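Local coordinates for 3',5'-cyclic-nucleotide phosphodiesterase 1 (Saccharomyces cerevisiae, PDB 4OJV), which belongs to the class-II cyclic-nucleotide phosphodiesterases, zinc-binding members of the metallo-hydrolase/oxidoreductase clan, at residues F79-L90 with R357-F368. Residues are numbered along the deposited sequence; the frame is centred on the assembly and turned at random.
Sequences FIDSKLNIQKGL and RISIALEGHTLF
In this metallo-beta-lactamase-like fold, residues 79-90 add edge strand 86-88 to strand 365-368 of one large beta sheet, and their preceding loop bonds to edge strand 357-360 of the other. Ile-86, Gln-87 and Lys-88 pair with Leu-367, Thr-366 and His-365. The pairing is antiparallel. Gln-87 and Thr-366 form the hydrogen-bonded pair, each N donating to the other's O. Phe-368 N adds a bond to Asn-85 O. Beyond the strand, Gly-89 is held at both ends: its N donates to Gly-364 O, and its O accepts from Thr-366 OG1 at 2.7 Å, in the carbonyl plane.

Ile-86 and Leu-367 run alongside each other with the same heading, with Ile-86 CD1 3.8 Å from Leu-367 CD2. The same CD1 lies 3.8 Å from His-365 CB. His-365 ND1 donates to Glu-363 O, from above that carbonyl plane. His-365 NE2 is hydrogen-bonded to Glu-63, so the ring is held at both nitrogens. On the other face, Gln-87 CG approaches Phe-368 CE1 to 3.6 Å.

At strand 357-360, Ile-360 N donates to Phe-79 O at 2.8 Å, almost straight at 172°. Asp-81 N donates to Ser-359 OG at 2.9 Å. The carboxylate of Asp-81 lies against the CB and CG of Arg-357, and its OD2 accepts from Lys-83 N in an Asx turn. Lys-83 CD rests over one face of the Arg-357 guanidinium, off centre, 3.5 Å from its plane; Arg-357 NH2 forms a salt bridge with Asp-355.

The segment thus links both sheets, consistent with the alpha-beta/beta-alpha sandwich of this clan.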
ATOM      1  N   PHE A  79       1.099  24.208  -6.607  1.00 13.17           N
ATOM      2  CA  PHE A  79       2.073  23.115  -6.704  1.00 12.70           C
ATOM      3  C   PHE A  79       2.732  23.004  -8.070  1.00 13.20           C
ATOM      4  O   PHE A  79       3.626  22.174  -8.253  1.00 13.36           O
ATOM      5  CB  PHE A  79       1.402  21.774  -6.379  1.00 12.37           C
ATOM      6  CG  PHE A  79       0.877  21.684  -4.980  1.00 11.74           C
ATOM      7  CD1 PHE A  79      -0.406  22.125  -4.674  1.00 12.62           C
ATOM      8  CD2 PHE A  79       1.667  21.169  -3.960  1.00 12.02           C
ATOM      9  CE1 PHE A  79      -0.884  22.054  -3.374  1.00 13.72           C
ATOM     10  CE2 PHE A  79       1.193  21.088  -2.661  1.00 12.07           C
ATOM     11  CZ  PHE A  79      -0.090  21.525  -2.371  1.00 12.93           C
ATOM     12  N   ILE A  80       2.273  23.790  -9.040  1.00 13.32           N
ATOM     13  CA  ILE A  80       2.663  23.579 -10.429  1.00 13.80           C
ATOM     14  C   ILE A  80       3.127  24.864 -11.112  1.00 14.47           C
ATOM     15  O   ILE A  80       2.772  25.977 -10.700  1.00 16.45           O
ATOM     16  CB  ILE A  80       1.533  22.895 -11.249  1.00 14.16           C
ATOM     17  CG1 ILE A  80       0.282  23.788 -11.319  1.00 16.57           C
ATOM     18  CG2 ILE A  80       1.208  21.514 -10.672  1.00 15.67           C
ATOM     19  CD1 ILE A  80      -0.844  23.234 -12.175  1.00 18.35           C
ATOM     20  N   ASP A  81       3.923  24.702 -12.158  1.00 14.27           N
ATOM     21  CA  ASP A  81       4.275  25.802 -13.041  1.00 14.76           C
ATOM     22  C   ASP A  81       3.013  26.213 -13.799  1.00 15.56           C
ATOM     23  O   ASP A  81       2.220  25.361 -14.212  1.00 15.46           O
ATOM     24  CB  ASP A  81       5.354  25.344 -14.015  1.00 15.54           C
ATOM     25  CG  ASP A  81       5.806  26.442 -14.925  1.00 18.57           C
ATOM     26  OD1 ASP A  81       6.632  27.260 -14.479  1.00 20.57           O
ATOM     27  OD2 ASP A  81       5.334  26.469 -16.078  1.00 20.60           O
ATOM     28  N   SER A  82       2.838  27.517 -14.006  1.00 16.72           N
ATOM     29  CA  SER A  82       1.617  28.037 -14.624  1.00 17.25           C
ATOM     30  C   SER A  82       1.394  27.582 -16.068  1.00 17.42           C
ATOM     31  O   SER A  82       0.274  27.665 -16.575  1.00 19.98           O
ATOM     32  CB  SER A  82       1.593  29.565 -14.562  1.00 20.64           C
ATOM     33  OG  SER A  82       2.635  30.099 -15.352  1.00 23.85           O
ATOM     34  N   LYS A  83       2.448  27.103 -16.726  1.00 16.05           N
ATOM     35  CA  LYS A  83       2.349  26.669 -18.123  1.00 16.67           C
ATOM     36  C   LYS A  83       2.151  25.160 -18.281  1.00 16.44           C
ATOM     37  O   LYS A  83       2.030  24.660 -19.400  1.00 18.56           O
ATOM     38  CB  LYS A  83       3.569  27.141 -18.923  1.00 18.46           C
ATOM     39  CG  LYS A  83       3.638  28.654 -19.048  1.00 19.75           C
ATOM     40  CD  LYS A  83       4.857  29.116 -19.820  1.00 22.07           C
ATOM     41  CE  LYS A  83       4.886  30.635 -19.904  1.00 25.28           C
ATOM     42  NZ  LYS A  83       6.135  31.138 -20.534  1.00 28.95           N
ATOM     43  N   LEU A  84       2.102  24.438 -17.165  1.00 15.69           N
ATOM     44  CA  LEU A  84       1.991  22.985 -17.222  1.00 14.72           C
ATOM     45  C   LEU A  84       0.645  22.546 -17.774  1.00 14.19           C
ATOM     46  O   LEU A  84      -0.402  22.979 -17.305  1.00 15.70           O
ATOM     47  CB  LEU A  84       2.201  22.378 -15.834  1.00 14.22           C
ATOM     48  CG  LEU A  84       2.176  20.849 -15.776  1.00 13.56           C
ATOM     49  CD1 LEU A  84       3.378  20.259 -16.508  1.00 16.22           C
ATOM     50  CD2 LEU A  84       2.139  20.404 -14.321  1.00 15.06           C
ATOM     51  N   ASN A  85       0.693  21.657 -18.762  1.00 14.48           N
ATOM     52  CA  ASN A  85      -0.503  21.087 -19.341  1.00 14.64           C
ATOM     53  C   ASN A  85      -0.921  19.883 -18.487  1.00 13.49           C
ATOM     54  O   ASN A  85      -0.363  18.783 -18.612  1.00 13.61           O
ATOM     55  CB  ASN A  85      -0.224  20.685 -20.792  1.00 15.84           C
ATOM     56  CG  ASN A  85      -1.481  20.363 -21.570  1.00 16.92           C
ATOM     57  OD1 ASN A  85      -2.520  20.044 -20.998  1.00 18.58           O
ATOM     58  ND2 ASN A  85      -1.388  20.444 -22.901  1.00 20.31           N
ATOM     59  N   ILE A  86      -1.898  20.108 -17.619  1.00 13.85           N
ATOM     60  CA  ILE A  86      -2.330  19.131 -16.628  1.00 13.34           C
ATOM     61  C   ILE A  86      -3.850  19.107 -16.557  1.00 14.03           C
ATOM     62  O   ILE A  86      -4.511  20.140 -16.724  1.00 17.54           O
ATOM     63  CB  ILE A  86      -1.712  19.454 -15.240  1.00 13.76           C
ATOM     64  CG1 ILE A  86      -2.100  18.420 -14.170  1.00 14.03           C
ATOM     65  CG2 ILE A  86      -2.045  20.881 -14.803  1.00 15.45           C
ATOM     66  CD1 ILE A  86      -1.304  18.566 -12.885  1.00 15.13           C
ATOM     67  N   GLN A  87      -4.403  17.929 -16.318  1.00 13.66           N
ATOM     68  CA  GLN A  87      -5.826  17.796 -16.092  1.00 15.19           C
ATOM     69  C   GLN A  87      -6.080  16.855 -14.933  1.00 14.34           C
ATOM     70  O   GLN A  87      -5.296  15.943 -14.689  1.00 14.65           O
ATOM     71  CB  GLN A  87      -6.524  17.283 -17.353  1.00 17.96           C
ATOM     72  CG  GLN A  87      -6.343  18.166 -18.587  1.00 22.72           C
ATOM     73  CD  GLN A  87      -7.260  19.383 -18.620  1.00 22.91           C
ATOM     74  OE1 GLN A  87      -7.270  20.201 -17.694  1.00 32.02           O
ATOM     75  NE2 GLN A  87      -8.017  19.513 -19.692  1.00 39.50           N
ATOM     76  N   LYS A  88      -7.167  17.078 -14.211  1.00 15.21           N
ATOM     77  CA  LYS A  88      -7.602  16.145 -13.187  1.00 14.48           C
ATOM     78  C   LYS A  88      -8.208  14.923 -13.851  1.00 14.94           C
ATOM     79  O   LYS A  88      -8.929  15.035 -14.846  1.00 16.79           O
ATOM     80  CB  LYS A  88      -8.640  16.803 -12.273  1.00 17.27           C
ATOM     81  CG  LYS A  88      -9.056  15.937 -11.096  1.00 18.05           C
ATOM     82  CD  LYS A  88     -10.080  16.623 -10.207  1.00 21.87           C
ATOM     83  CE  LYS A  88     -10.438  15.723  -9.036  1.00 25.42           C
ATOM     84  NZ  LYS A  88     -11.240  16.426  -7.999  1.00 30.35           N
ATOM     85  N   GLY A  89      -7.921  13.753 -13.289  1.00 14.53           N
ATOM     86  CA  GLY A  89      -8.502  12.510 -13.749  1.00 15.17           C
ATOM     87  C   GLY A  89      -7.772  11.873 -14.909  1.00 13.72           C
ATOM     88  O   GLY A  89      -6.681  12.311 -15.303  1.00 14.48           O
ATOM     89  N   LEU A  90      -8.366  10.803 -15.423  1.00 14.75           N
ATOM     90  CA  LEU A  90      -7.839  10.097 -16.578  1.00 14.99           C
ATOM     91  C   LEU A  90      -8.155  10.888 -17.839  1.00 15.15           C
ATOM     92  O   LEU A  90      -9.153  11.615 -17.892  1.00 17.39           O
ATOM     93  CB  LEU A  90      -8.438   8.691 -16.660  1.00 16.06           C
ATOM     94  CG  LEU A  90      -8.154   7.799 -15.448  1.00 16.76           C
ATOM     95  CD1 LEU A  90      -9.078   6.593 -15.417  1.00 20.15           C
ATOM     96  CD2 LEU A  90      -6.696   7.366 -15.388  1.00 17.03           C
ATOM     97  N   ARG A 357      10.954  25.051 -15.939  1.00 14.98           N
ATOM     98  CA  ARG A 357       9.582  25.005 -15.437  1.00 14.89           C
ATOM     99  C   ARG A 357       9.439  23.840 -14.471  1.00 13.61           C
ATOM    100  O   ARG A 357       9.494  22.674 -14.875  1.00 14.39           O
ATOM    101  CB  ARG A 357       8.597  24.885 -16.596  1.00 16.02           C
ATOM    102  CG  ARG A 357       8.654  26.094 -17.508  1.00 18.26           C
ATOM    103  CD  ARG A 357       8.266  25.770 -18.925  1.00 20.67           C
ATOM    104  NE  ARG A 357       8.502  26.931 -19.775  1.00 21.73           N
ATOM    105  CZ  ARG A 357       7.811  27.198 -20.872  1.00 22.88           C
ATOM    106  NH1 ARG A 357       6.832  26.387 -21.259  1.00 25.09           N
ATOM    107  NH2 ARG A 357       8.093  28.286 -21.576  1.00 24.18           N
ATOM    108  N   ILE A 358       9.298  24.166 -13.189  1.00 12.70           N
ATOM    109  CA  ILE A 358       9.302  23.173 -12.118  1.00 12.49           C
ATOM    110  C   ILE A 358       7.901  23.034 -11.548  1.00 11.91           C
ATOM    111  O   ILE A 358       7.254  24.026 -11.207  1.00 12.60           O
ATOM    112  CB  ILE A 358      10.322  23.526 -11.009  1.00 13.23           C
ATOM    113  CG1 ILE A 358      11.691  23.874 -11.617  1.00 14.13           C
ATOM    114  CG2 ILE A 358      10.418  22.379 -10.007  1.00 14.07           C
ATOM    115  CD1 ILE A 358      12.735  24.289 -10.600  1.00 15.41           C
ATOM    116  N   SER A 359       7.442  21.787 -11.467  1.00 11.76           N
ATOM    117  CA  SER A 359       6.138  21.457 -10.908  1.00 11.68           C
ATOM    118  C   SER A 359       6.300  20.258  -9.992  1.00 12.36           C
ATOM    119  O   SER A 359       7.193  19.435 -10.189  1.00 13.22           O
ATOM    120  CB  SER A 359       5.146  21.082 -12.017  1.00 12.10           C
ATOM    121  OG  SER A 359       4.960  22.141 -12.937  1.00 12.49           O
ATOM    122  N   ILE A 360       5.422  20.139  -9.005  1.00 11.25           N
ATOM    123  CA  ILE A 360       5.352  18.927  -8.187  1.00 11.56           C
ATOM    124  C   ILE A 360       4.355  17.980  -8.842  1.00 10.77           C
ATOM    125  O   ILE A 360       3.275  18.407  -9.250  1.00 12.04           O
ATOM    126  CB  ILE A 360       4.891  19.241  -6.737  1.00 11.74           C
ATOM    127  CG1 ILE A 360       5.760  20.334  -6.083  1.00 13.09           C
ATOM    128  CG2 ILE A 360       4.845  17.972  -5.891  1.00 13.92           C
ATOM    129  CD1 ILE A 360       7.222  19.993  -5.891  1.00 14.24           C
ATOM    130  N   ALA A 361       4.712  16.695  -8.928  1.00 10.66           N
ATOM    131  CA  ALA A 361       3.795  15.651  -9.396  1.00 11.07           C
ATOM    132  C   ALA A 361       2.633  15.486  -8.432  1.00 11.08           C
ATOM    133  O   ALA A 361       2.845  15.323  -7.232  1.00 11.75           O
ATOM    134  CB  ALA A 361       4.518  14.320  -9.539  1.00 11.94           C
ATOM    135  N   LEU A 362       1.412  15.527  -8.962  1.00 11.37           N
ATOM    136  CA  LEU A 362       0.200  15.409  -8.157  1.00 11.74           C
ATOM    137  C   LEU A 362      -0.612  14.197  -8.555  1.00 11.36           C
ATOM    138  O   LEU A 362      -1.053  14.078  -9.705  1.00 11.90           O
ATOM    139  CB  LEU A 362      -0.669  16.660  -8.290  1.00 13.07           C
ATOM    140  CG  LEU A 362      -0.091  17.989  -7.796  1.00 13.92           C
ATOM    141  CD1 LEU A 362      -1.011  19.147  -8.166  1.00 15.36           C
ATOM    142  CD2 LEU A 362       0.161  17.945  -6.297  1.00 15.01           C
ATOM    143  N   GLU A 363      -0.819  13.307  -7.592  1.00 11.62           N
ATOM    144  CA  GLU A 363      -1.618  12.116  -7.806  1.00 11.87           C
ATOM    145  C   GLU A 363      -2.996  12.473  -8.328  1.00 11.51           C
ATOM    146  O   GLU A 363      -3.546  13.533  -7.993  1.00 12.48           O
ATOM    147  CB  GLU A 363      -1.787  11.368  -6.489  1.00 14.11           C
ATOM    148  CG  GLU A 363      -0.502  10.821  -5.926  1.00 16.44           C
ATOM    149  CD  GLU A 363       0.290  11.769  -5.043  1.00 16.85           C
ATOM    150  OE1 GLU A 363       0.032  13.027  -4.947  1.00 14.39           O
ATOM    151  OE2 GLU A 363       1.212  11.182  -4.432  1.00 19.24           O
ATOM    152  N   GLY A 364      -3.549  11.595  -9.154  1.00 11.38           N
ATOM    153  CA  GLY A 364      -4.909  11.787  -9.642  1.00 12.76           C
ATOM    154  C   GLY A 364      -4.993  12.775 -10.789  1.00 11.86           C
ATOM    155  O   GLY A 364      -6.079  13.260 -11.101  1.00 13.41           O
ATOM    156  N   HIS A 365      -3.856  13.065 -11.422  1.00 11.57           N
ATOM    157  CA  HIS A 365      -3.791  13.996 -12.548  1.00 11.40           C
ATOM    158  C   HIS A 365      -3.029  13.403 -13.692  1.00 11.58           C
ATOM    159  O   HIS A 365      -2.203  12.509 -13.498  1.00 11.62           O
ATOM    160  CB  HIS A 365      -3.155  15.318 -12.108  1.00 12.24           C
ATOM    161  CG  HIS A 365      -3.974  16.053 -11.090  1.00 12.47           C
ATOM    162  ND1 HIS A 365      -3.998  15.700  -9.790  1.00 13.84           N
ATOM    163  CD2 HIS A 365      -4.874  17.105 -11.233  1.00 14.58           C
ATOM    164  CE1 HIS A 365      -4.845  16.512  -9.131  1.00 16.09           C
ATOM    165  NE2 HIS A 365      -5.385  17.360 -10.020  1.00 16.23           N
ATOM    166  N   THR A 366      -3.301  13.905 -14.892  1.00 11.19           N
ATOM    167  CA  THR A 366      -2.597  13.525 -16.100  1.00 10.96           C
ATOM    168  C   THR A 366      -1.830  14.723 -16.647  1.00 11.14           C
ATOM    169  O   THR A 366      -2.358  15.840 -16.709  1.00 12.07           O
ATOM    170  CB  THR A 366      -3.585  12.990 -17.159  1.00 11.63           C
ATOM    171  OG1 THR A 366      -4.296  11.880 -16.602  1.00 12.32           O
ATOM    172  CG2 THR A 366      -2.856  12.533 -18.422  1.00 12.74           C
ATOM    173  N   LEU A 367      -0.574  14.490 -17.010  1.00 10.68           N
ATOM    174  CA  LEU A 367       0.266  15.495 -17.662  1.00 11.02           C
ATOM    175  C   LEU A 367       0.330  15.198 -19.145  1.00 10.83           C
ATOM    176  O   LEU A 367       0.369  14.034 -19.546  1.00 12.32           O
ATOM    177  CB  LEU A 367       1.691  15.453 -17.115  1.00 11.87           C
ATOM    178  CG  LEU A 367       1.872  15.468 -15.603  1.00 13.18           C
ATOM    179  CD1 LEU A 367       3.347  15.442 -15.242  1.00 15.90           C
ATOM    180  CD2 LEU A 367       1.216  16.703 -15.025  1.00 15.77           C
ATOM    181  N   PHE A 368       0.378  16.256 -19.951  1.00 12.07           N
ATOM    182  CA  PHE A 368       0.410  16.146 -21.403  1.00 13.08           C
ATOM    183  C   PHE A 368       1.682  16.844 -21.834  1.00 13.84           C
ATOM    184  O   PHE A 368       1.774  18.066 -21.729  1.00 15.77           O
ATOM    185  CB  PHE A 368      -0.839  16.800 -22.007  1.00 14.90           C
ATOM    186  CG  PHE A 368      -2.131  16.169 -21.549  1.00 13.83           C
ATOM    187  CD1 PHE A 368      -2.695  16.512 -20.331  1.00 14.17           C
ATOM    188  CD2 PHE A 368      -2.773  15.214 -22.333  1.00 15.41           C
ATOM    189  CE1 PHE A 368      -3.868  15.909 -19.894  1.00 14.32           C
ATOM    190  CE2 PHE A 368      -3.953  14.618 -21.905  1.00 15.86           C
ATOM    191  CZ  PHE A 368      -4.506  14.971 -20.687  1.00 15.58           C
TER
HETATM  192  O   HOH W   1       8.931  26.823 -12.205  1.00 19.98           O